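Local coordinates for protein metazoan TIR-STING fusion (Crassostrea gigas, PDB 6WT6) that joins a TIR domain to a STING-type ligand-binding domain in one chain and probably acts in innate immune signalling, at residues K238-L243 and I262-D267; E271-A276 and N348-Q353. All blocks are in the same frame, centred on the assembly; numbering follows the deposited sequence.

Contacts 1 and 2 lie next to each other, their centres about 10 Å apart, in the STING ligand-binding domain. Contact 1 pairs strand 238-243, outermost in the mixed sheet within this chain, with strand 260-266; contact 2 packs the next strand, 272-279, on helix 341-356. Backbone hydrogen bonds, an aromatic pair and the packing of Ile-262 on Leu-243 carry the first, which is partly buried, with Lys-238, His-239 and His-242 exposed. The second is buried and made by side chains, mostly apolar. Their shared boundary is the pairing of strands 260-266 and 272-279, with probable bonds from Tyr-273 N to Val-265 O and from Tyr-263 N to Phe-275 O.

Contact 1. Residues K238-L243 and I262-D267; sequences KHRGHL and IYSVTD
The shortest polar bond between the strands runs from Arg-240 N to Ile-262 O, 2.8 Å. Ile-262 N in turn gives its hydrogen to Gly-241 O at 3.0 Å, an almost straight bond (177° at the hydrogen). Arg-240 and Gly-241 therefore both face the single residue Ile-262, which is the signature of a beta bulge. The positive phi of Gly-241, 109°, belongs to this kink. Before it the ladder is regular: Lys-238 and Ser-264 form a hydrogen-bonded pair joined by two backbone bonds, and His-239 with Tyr-263 is a non-hydrogen-bonded pair.

The side chains of His-239 and Tyr-263 keep to this bridge, whereas Arg-240 reaches diagonally to Ser-264. His-239 and Tyr-263 project side by side from one face of the sheet and make an edge-to-face pair, with ring centroids 4.6 Å apart; Tyr-263 CE1 stands over the centre of the imidazole, 3.4 Å from His-239 CE1. The phenol OH is hydrogen-bonded to Ser-229 OG, which helps fix the tyrosine. Across the sheet the chain of Arg-240 bends about its CB-CG bond (chi2 -62°) and runs back alongside Ser-264, whose CB lies at the guanidinium edge, 3.2 Å from Arg-240 NE. Lys-238 CB lies over one face of the guanidinium, offset toward its rim.

Beyond the bulge, Ile-262 CD1 meets Leu-243 CG at 3.7 Å, the two side chains crossing at about a right angle, and Trp-202 of helix 176-204 touches both residues. Taken together, these features describe a bulged antiparallel pair at the margin of the mixed sheet in a STING ligand-binding domain.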
loop_
_atom_site.group_PDB
_atom_site.type_symbol
_atom_site.label_atom_id
_atom_site.label_comp_id
_atom_site.label_asym_id
_atom_site.label_seq_id
_atom_site.Cartn_x
_atom_site.Cartn_y
_atom_site.Cartn_z
ATOM N N LYS A 238 -12.261 -28.256 -14.605
ATOM C CA LYS A 238 -11.343 -28.891 -15.544
ATOM C C LYS A 238 -10.533 -27.855 -16.309
ATOM O O LYS A 238 -11.093 -26.899 -16.856
ATOM C CB LYS A 238 -12.104 -29.780 -16.531
ATOM C CG LYS A 238 -12.896 -30.906 -15.889
ATOM C CD LYS A 238 -13.452 -31.840 -16.951
ATOM C CE LYS A 238 -14.341 -32.922 -16.352
ATOM N NZ LYS A 238 -14.766 -33.916 -17.382
ATOM N N HIS A 239 -9.218 -28.061 -16.361
ATOM C CA HIS A 239 -8.360 -27.259 -17.222
ATOM C C HIS A 239 -8.754 -27.452 -18.682
ATOM O O HIS A 239 -8.919 -28.584 -19.145
ATOM C CB HIS A 239 -6.896 -27.650 -17.016
ATOM C CG HIS A 239 -6.158 -26.777 -16.050
ATOM N ND1 HIS A 239 -6.098 -27.041 -14.698
ATOM C CD2 HIS A 239 -5.437 -25.647 -16.244
ATOM C CE1 HIS A 239 -5.377 -26.108 -14.101
ATOM N NE2 HIS A 239 -4.966 -25.248 -15.017
ATOM N N ARG A 240 -8.901 -26.340 -19.413
ATOM C CA ARG A 240 -9.331 -26.384 -20.807
ATOM C C ARG A 240 -8.396 -25.609 -21.727
ATOM O O ARG A 240 -8.793 -25.244 -22.838
ATOM C CB ARG A 240 -10.755 -25.845 -20.957
ATOM C CG ARG A 240 -11.821 -26.657 -20.245
ATOM C CD ARG A 240 -11.913 -28.083 -20.775
ATOM N NE ARG A 240 -13.073 -28.782 -20.222
ATOM C CZ ARG A 240 -13.375 -30.054 -20.463
ATOM N NH1 ARG A 240 -12.603 -30.790 -21.249
ATOM N NH2 ARG A 240 -14.454 -30.594 -19.914
ATOM N N GLY A 241 -7.169 -25.341 -21.297
ATOM C CA GLY A 241 -6.265 -24.563 -22.114
ATOM C C GLY A 241 -6.017 -23.184 -21.546
ATOM O O GLY A 241 -6.111 -22.977 -20.331
ATOM N N HIS A 242 -5.709 -22.226 -22.419
ATOM C CA HIS A 242 -5.336 -20.896 -21.959
ATOM C C HIS A 242 -5.556 -19.878 -23.068
ATOM O O HIS A 242 -5.826 -20.225 -24.220
ATOM C CB HIS A 242 -3.884 -20.878 -21.476
ATOM C CG HIS A 242 -2.939 -21.594 -22.390
ATOM N ND1 HIS A 242 -2.635 -21.135 -23.654
ATOM C CD2 HIS A 242 -2.231 -22.736 -22.224
ATOM C CE1 HIS A 242 -1.779 -21.962 -24.227
ATOM N NE2 HIS A 242 -1.517 -22.942 -23.380
ATOM N N LEU A 243 -5.448 -18.595 -22.684
ATOM C CA LEU A 243 -5.487 -17.437 -23.568
ATOM C C LEU A 243 -4.073 -16.967 -23.853
ATOM O O LEU A 243 -3.273 -16.845 -22.912
ATOM C CB LEU A 243 -6.280 -16.296 -22.935
ATOM C CG LEU A 243 -7.789 -16.427 -22.737
ATOM C CD1 LEU A 243 -8.308 -15.213 -21.985
ATOM C CD2 LEU A 243 -8.499 -16.576 -24.069
ATOM N N ILE A 262 -8.055 -21.170 -18.975
ATOM C CA ILE A 262 -9.469 -21.426 -19.217
ATOM C C ILE A 262 -9.873 -22.687 -18.469
ATOM O O ILE A 262 -9.185 -23.714 -18.544
ATOM C CB ILE A 262 -9.772 -21.565 -20.717
ATOM C CG1 ILE A 262 -9.212 -20.363 -21.484
ATOM C CG2 ILE A 262 -11.272 -21.685 -20.938
ATOM C CD1 ILE A 262 -9.792 -19.044 -21.039
ATOM N N TYR A 263 -10.984 -22.612 -17.752
ATOM C CA TYR A 263 -11.528 -23.755 -17.041
ATOM C C TYR A 263 -12.948 -24.024 -17.517
ATOM O O TYR A 263 -13.584 -23.184 -18.161
ATOM C CB TYR A 263 -11.525 -23.536 -15.524
ATOM C CG TYR A 263 -10.155 -23.314 -14.928
ATOM C CD1 TYR A 263 -9.386 -24.382 -14.491
ATOM C CD2 TYR A 263 -9.633 -22.032 -14.794
ATOM C CE1 TYR A 263 -8.137 -24.186 -13.941
ATOM C CE2 TYR A 263 -8.382 -21.826 -14.242
ATOM C CZ TYR A 263 -7.641 -22.909 -13.816
ATOM O OH TYR A 263 -6.395 -22.721 -13.267
ATOM N N SER A 264 -13.432 -25.218 -17.190
ATOM C CA SER A 264 -14.806 -25.616 -17.442
ATOM C C SER A 264 -15.475 -25.995 -16.129
ATOM O O SER A 264 -14.819 -26.438 -15.180
ATOM C CB SER A 264 -14.875 -26.798 -18.415
ATOM O OG SER A 264 -16.187 -26.975 -18.913
ATOM N N VAL A 265 -16.792 -25.831 -16.087
ATOM C CA VAL A 265 -17.570 -26.141 -14.895
ATOM C C VAL A 265 -18.965 -26.567 -15.338
ATOM O O VAL A 265 -19.528 -26.006 -16.283
ATOM C CB VAL A 265 -17.590 -24.936 -13.927
ATOM C CG1 VAL A 265 -18.143 -23.697 -14.609
ATOM C CG2 VAL A 265 -18.381 -25.252 -12.702
ATOM N N THR A 266 -19.511 -27.581 -14.670
ATOM C CA THR A 266 -20.776 -28.202 -15.052
ATOM C C THR A 266 -21.871 -27.793 -14.077
ATOM O O THR A 266 -21.692 -27.894 -12.858
ATOM C CB THR A 266 -20.645 -29.728 -15.077
ATOM O OG1 THR A 266 -19.575 -30.108 -15.954
ATOM C CG2 THR A 266 -21.927 -30.361 -15.565
ATOM N N ASP A 267 -23.003 -27.335 -14.611
ATOM C CA ASP A 267 -24.125 -26.922 -13.779
ATOM C C ASP A 267 -25.021 -28.136 -13.519
ATOM O O ASP A 267 -24.601 -29.280 -13.719
ATOM C CB ASP A 267 -24.860 -25.747 -14.436
ATOM C CG ASP A 267 -25.594 -26.142 -15.706
ATOM O OD1 ASP A 267 -25.230 -27.164 -16.323
ATOM O OD2 ASP A 267 -26.537 -25.418 -16.091
#

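Contact 2. Residues E271-A276 and N348-Q353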
loop_
_atom_site.group_PDB
_atom_site.type_symbol
_atom_site.label_atom_id
_atom_site.label_comp_id
_atom_site.label_asym_id
_atom_site.label_seq_id
_atom_site.Cartn_x
_atom_site.Cartn_y
_atom_site.Cartn_z
ATOM N N GLU A 271 -24.761 -28.958 -18.453
ATOM C CA GLU A 271 -24.202 -27.965 -19.362
ATOM C C GLU A 271 -22.849 -27.485 -18.858
ATOM O O GLU A 271 -22.722 -27.036 -17.715
ATOM C CB GLU A 271 -25.152 -26.781 -19.503
ATOM C CG GLU A 271 -26.493 -27.145 -20.084
ATOM C CD GLU A 271 -26.424 -27.414 -21.570
ATOM O OE1 GLU A 271 -25.689 -26.692 -22.281
ATOM O OE2 GLU A 271 -27.105 -28.355 -22.024
ATOM N N ASP A 272 -21.837 -27.574 -19.715
ATOM C CA ASP A 272 -20.511 -27.069 -19.385
ATOM C C ASP A 272 -20.465 -25.568 -19.622
ATOM O O ASP A 272 -20.921 -25.079 -20.664
ATOM C CB ASP A 272 -19.428 -27.763 -20.216
ATOM C CG ASP A 272 -19.304 -29.239 -19.894
ATOM O OD1 ASP A 272 -19.836 -29.655 -18.850
ATOM O OD2 ASP A 272 -18.722 -29.988 -20.713
ATOM N N TYR A 273 -19.912 -24.843 -18.653
ATOM C CA TYR A 273 -19.697 -23.409 -18.755
ATOM C C TYR A 273 -18.208 -23.131 -18.642
ATOM O O TYR A 273 -17.531 -23.698 -17.776
ATOM C CB TYR A 273 -20.477 -22.663 -17.671
ATOM C CG TYR A 273 -21.942 -22.499 -17.998
ATOM C CD1 TYR A 273 -22.854 -23.511 -17.723
ATOM C CD2 TYR A 273 -22.412 -21.340 -18.605
ATOM C CE1 TYR A 273 -24.199 -23.367 -18.029
ATOM C CE2 TYR A 273 -23.752 -21.186 -18.917
ATOM C CZ TYR A 273 -24.642 -22.203 -18.626
ATOM O OH TYR A 273 -25.977 -22.054 -18.934
ATOM N N PHE A 274 -17.705 -22.270 -19.521
ATOM C CA PHE A 274 -16.286 -21.972 -19.615
ATOM C C PHE A 274 -15.992 -20.582 -19.067
ATOM O O PHE A 274 -16.813 -19.664 -19.165
ATOM C CB PHE A 274 -15.802 -22.062 -21.068
ATOM C CG PHE A 274 -15.846 -23.451 -21.646
ATOM C CD1 PHE A 274 -17.015 -23.950 -22.194
ATOM C CD2 PHE A 274 -14.710 -24.248 -21.661
ATOM C CE1 PHE A 274 -17.061 -25.223 -22.738
ATOM C CE2 PHE A 274 -14.748 -25.525 -22.206
ATOM C CZ PHE A 274 -15.927 -26.012 -22.743
ATOM N N PHE A 275 -14.803 -20.428 -18.492
ATOM C CA PHE A 275 -14.417 -19.131 -17.963
ATOM C C PHE A 275 -12.902 -19.036 -17.897
ATOM O O PHE A 275 -12.212 -20.031 -17.653
ATOM C CB PHE A 275 -15.025 -18.894 -16.573
ATOM C CG PHE A 275 -14.555 -19.866 -15.518
ATOM C CD1 PHE A 275 -15.126 -21.129 -15.404
ATOM C CD2 PHE A 275 -13.557 -19.509 -14.625
ATOM C CE1 PHE A 275 -14.699 -22.017 -14.427
ATOM C CE2 PHE A 275 -13.128 -20.392 -13.643
ATOM C CZ PHE A 275 -13.700 -21.647 -13.545
ATOM N N ALA A 276 -12.396 -17.829 -18.138
ATOM C CA ALA A 276 -11.028 -17.503 -17.769
ATOM C C ALA A 276 -11.017 -17.072 -16.311
ATOM O O ALA A 276 -11.805 -16.213 -15.907
ATOM C CB ALA A 276 -10.468 -16.397 -18.659
ATOM N N ASN A 348 -23.006 -19.899 -11.101
ATOM C CA ASN A 348 -23.882 -18.781 -10.782
ATOM C C ASN A 348 -23.293 -17.463 -11.271
ATOM O O ASN A 348 -24.013 -16.622 -11.819
ATOM C CB ASN A 348 -24.141 -18.729 -9.278
ATOM C CG ASN A 348 -25.410 -19.455 -8.879
ATOM O OD1 ASN A 348 -26.513 -18.940 -9.070
ATOM N ND2 ASN A 348 -25.261 -20.644 -8.311
ATOM N N GLU A 349 -21.985 -17.264 -11.087
ATOM C CA GLU A 349 -21.371 -16.011 -11.516
ATOM C C GLU A 349 -21.306 -15.911 -13.033
ATOM O O GLU A 349 -21.534 -14.835 -13.594
ATOM C CB GLU A 349 -19.978 -15.864 -10.906
ATOM C CG GLU A 349 -19.978 -15.266 -9.509
ATOM C CD GLU A 349 -20.506 -13.839 -9.474
ATOM O OE1 GLU A 349 -20.572 -13.183 -10.539
ATOM O OE2 GLU A 349 -20.860 -13.373 -8.370
ATOM N N ILE A 350 -20.996 -17.016 -13.713
ATOM C CA ILE A 350 -20.918 -16.998 -15.172
ATOM C C ILE A 350 -22.271 -16.647 -15.776
ATOM O O ILE A 350 -22.362 -15.833 -16.703
ATOM C CB ILE A 350 -20.402 -18.351 -15.695
ATOM C CG1 ILE A 350 -18.951 -18.580 -15.269
ATOM C CG2 ILE A 350 -20.535 -18.424 -17.209
ATOM C CD1 ILE A 350 -18.400 -19.914 -15.712
ATOM N N LYS A 351 -23.342 -17.255 -15.259
ATOM C CA LYS A 351 -24.676 -16.978 -15.783
ATOM C C LYS A 351 -25.101 -15.545 -15.488
ATOM O O LYS A 351 -25.763 -14.906 -16.313
ATOM C CB LYS A 351 -25.681 -17.974 -15.200
ATOM C CG LYS A 351 -25.449 -19.409 -15.645
ATOM C CD LYS A 351 -26.394 -20.377 -14.950
ATOM C CE LYS A 351 -26.173 -21.798 -15.441
ATOM N NZ LYS A 351 -27.109 -22.770 -14.808
ATOM N N ASN A 352 -24.723 -15.020 -14.319
ATOM C CA ASN A 352 -25.042 -13.635 -13.992
ATOM C C ASN A 352 -24.368 -12.670 -14.961
ATOM O O ASN A 352 -24.972 -11.679 -15.389
ATOM C CB ASN A 352 -24.627 -13.336 -12.552
ATOM C CG ASN A 352 -25.017 -11.942 -12.108
ATOM O OD1 ASN A 352 -26.193 -11.583 -12.123
ATOM N ND2 ASN A 352 -24.034 -11.158 -11.683
ATOM N N GLN A 353 -23.115 -12.949 -15.326
ATOM C CA GLN A 353 -22.404 -12.058 -16.231
ATOM C C GLN A 353 -22.922 -12.173 -17.659
ATOM O O GLN A 353 -22.904 -11.185 -18.402
ATOM C CB GLN A 353 -20.904 -12.343 -16.176
ATOM C CG GLN A 353 -20.280 -12.042 -14.826
ATOM C CD GLN A 353 -20.542 -10.619 -14.372
ATOM O OE1 GLN A 353 -20.486 -9.677 -15.168
ATOM N NE2 GLN A 353 -20.836 -10.454 -13.087
#
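Tyr-273 and Phe-275, alternate residues of one strand, both turn their side chains onto Ile-350 of helix 341-356, the strand-on-helix packing of the alpha/beta STING ligand-binding domain. The short axes approach to 9.2 Å and cross at 82°, so the strand lies almost square across the helix. Phe-274, between the two, points to the other side of the sheet and adds backbone here: its O comes near Ile-350 CD1.

The tight part is the grip on Ile-350, whose two branches meet mainly different side chains, CG2 the tyrosine ring and CD1 Phe-275. CG2 lies 3.7 Å from Tyr-273 CD2. CG1 and CD1 form an extended arm (chi2 178°) that crosses the Phe-275 side chain at about a right angle, placing Ile-350 CD1 at 3.6 Å from Phe-275 CB and 3.5 Å from Phe-275 CD1. The methyl thus rests in the angle where the phenyl leaves the backbone, a fit that depends on Phe-275 CG sitting between its backbone N and carbonyl carbon (chi1 63°). Val-265 from the neighbouring strand touches both Ile-350 and Phe-275, continuing this apolar patch.

Toward the start of the strand the contact is more accessible to solvent and narrows to one aliphatic chain. Lys-351 is partly exposed and has 43 Å² masked by the strand, against 89 Å² for the buried Ile-350. Fully extended beyond CG, its stem runs across the outer part of the Tyr-273 ring at about a right angle to the tyrosine side chain. Its ammonium group passes on to a salt bridge with Asp-267 OD2, in the turn between strands 260-266 and 272-279. The last methylene before that charge, Lys-351 CE, lies 3.5 Å from Tyr-273 OH.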